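Local coordinates for SusD homolog (Bacteroides thetaiotaomicron, PDB 3SGH), which is a SusD homolog, probably an outer-membrane lipoprotein that binds glycans at the cell surface for uptake by a partner TonB-dependent transporter, at residues Ser22-Val27 and Ala103-Thr108. Sequence-based numbering, arbitrary orientation. Where two conformers were deposited one is given.
Sequences STMFNV and AMAQLT
Met-24, Phe-25 and Val-27 meet Thr-108 and its neighbours in a buried van der Waals packing of the junction between helices 17-24 and 26-29 on helix 100-120 of the SusD-like alpha-helical fold. It illustrates how a threonine can serve such an interface, backbone carbonyls included, once its hydroxyl is spoken for. No hydrogen bond crosses between the segments; OG1 of Thr-108 donates one to Met-104 O, 2.7 Å away within its own helix, a carbonyl that Thr-108 N reaches from the opposite face of its plane. OG1 also hydrogen-bonds Tyr-28 OH. With OG1 so placed, CG2 lies anti to the backbone N (chi1 -53° for OG1) and projects across the interface, 3.3 Å from Met-24 O and 3.7 Å from Val-27 CG2. The same hydroxyl oxygen lies near the plane of the Phe-25 ring, at its CD1-CE1 edge, while the methyl CE of Met-104 approaches CE1 obliquely at 3.8 Å. Met-24, selenomethionine here, also meets Ala-105, about one turn back from Thr-108: its chain bends at chi3 (71°), laying SE near Ala-105 CB and CE 3.6 Å from Ala-105 O. Were Thr-108 replaced by alanine, losing CG2 would probably leave a gap between Met-24 and Val-27, and Tyr-28 OH would lose a hydrogen bond. Around this junction, helix 87-95 packs on Met-24 and Ala-105, helix 75-84 on Val-27, and Trp-184 of helix 181-198 on Met-104, while Phe-176 meets the Phe-25 ring edge-to-face.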
# COMPACT_ATOMS: atom_id res chain seq x y z
N SER A 22 -2.52 -6.02 20.58
CA SER A 22 -3.46 -6.69 19.67
C SER A 22 -4.33 -5.71 18.90
O SER A 22 -4.58 -5.92 17.70
CB SER A 22 -4.37 -7.69 20.42
OG SER A 22 -3.55 -8.71 20.97
N THR A 23 -4.84 -4.67 19.53
CA THR A 23 -5.62 -3.66 18.82
C THR A 23 -4.76 -2.92 17.82
O THR A 23 -5.17 -2.67 16.69
CB THR A 23 -6.17 -2.60 19.75
OG1 THR A 23 -6.49 -3.19 21.01
CG2 THR A 23 -7.39 -1.94 19.11
N MSE A 24 -3.56 -2.55 18.26
CA MSE A 24 -2.64 -1.75 17.42
C MSE A 24 -2.34 -2.50 16.14
O MSE A 24 -2.23 -1.91 15.05
CB MSE A 24 -1.32 -1.42 18.14
CG MSE A 24 -1.49 -0.65 19.43
SE MSE A 24 0.20 -0.31 20.26
CE MSE A 24 0.79 0.97 18.98
N PHE A 25 -2.25 -3.83 16.25
CA PHE A 25 -1.88 -4.66 15.13
C PHE A 25 -2.87 -4.60 13.96
O PHE A 25 -2.54 -5.05 12.83
CB PHE A 25 -1.77 -6.12 15.53
CG PHE A 25 -0.54 -6.52 16.33
CD1 PHE A 25 0.62 -5.77 16.41
CD2 PHE A 25 -0.56 -7.75 16.95
CE1 PHE A 25 1.73 -6.24 17.11
CE2 PHE A 25 0.55 -8.22 17.67
CZ PHE A 25 1.65 -7.48 17.77
N ASN A 26 -4.09 -4.11 14.20
CA ASN A 26 -5.03 -3.96 13.08
C ASN A 26 -4.54 -3.01 11.97
O ASN A 26 -5.02 -3.09 10.86
CB ASN A 26 -6.37 -3.50 13.60
CG ASN A 26 -7.12 -4.64 14.28
OD1 ASN A 26 -7.64 -5.52 13.59
ND2 ASN A 26 -7.08 -4.68 15.61
N VAL A 27 -3.56 -2.14 12.25
CA VAL A 27 -3.02 -1.32 11.16
C VAL A 27 -2.29 -2.09 10.07
O VAL A 27 -2.13 -1.57 8.98
CB VAL A 27 -2.12 -0.17 11.63
CG1 VAL A 27 -2.90 0.76 12.61
CG2 VAL A 27 -0.78 -0.68 12.21
N ALA A 103 9.27 -2.22 21.69
CA ALA A 103 9.76 -2.25 20.32
C ALA A 103 8.59 -2.52 19.36
O ALA A 103 8.46 -1.85 18.32
CB ALA A 103 10.82 -3.32 20.17
N MSE A 104 7.76 -3.51 19.67
CA MSE A 104 6.62 -3.83 18.80
C MSE A 104 5.61 -2.70 18.73
O MSE A 104 4.98 -2.50 17.70
CB MSE A 104 5.96 -5.15 19.20
CG MSE A 104 6.85 -6.34 18.96
SE MSE A 104 7.27 -6.63 17.14
CE MSE A 104 5.49 -6.26 16.39
N ALA A 105 5.43 -1.96 19.84
CA ALA A 105 4.50 -0.82 19.85
C ALA A 105 5.05 0.30 18.96
O ALA A 105 4.32 0.90 18.19
CB ALA A 105 4.25 -0.34 21.29
N GLN A 106 6.36 0.51 19.00
CA GLN A 106 7.02 1.49 18.14
C GLN A 106 6.91 1.12 16.67
O GLN A 106 6.57 1.97 15.83
CB GLN A 106 8.50 1.56 18.51
CG GLN A 106 8.78 2.34 19.74
CD GLN A 106 10.26 2.65 19.88
OE1 GLN A 106 11.09 1.75 19.86
NE2 GLN A 106 10.57 3.93 19.97
N LEU A 107 7.23 -0.12 16.37
CA LEU A 107 7.13 -0.62 14.98
C LEU A 107 5.69 -0.49 14.41
O LEU A 107 5.48 -0.08 13.28
CB LEU A 107 7.61 -2.04 14.90
CG LEU A 107 7.48 -2.75 13.54
CD1 LEU A 107 8.32 -2.05 12.46
CD2 LEU A 107 7.92 -4.25 13.74
N THR A 108 4.73 -0.84 15.22
CA THR A 108 3.34 -0.83 14.82
C THR A 108 2.82 0.60 14.62
O THR A 108 2.10 0.86 13.63
CB THR A 108 2.47 -1.67 15.78
OG1 THR A 108 3.02 -2.99 15.92
CG2 THR A 108 1.04 -1.79 15.24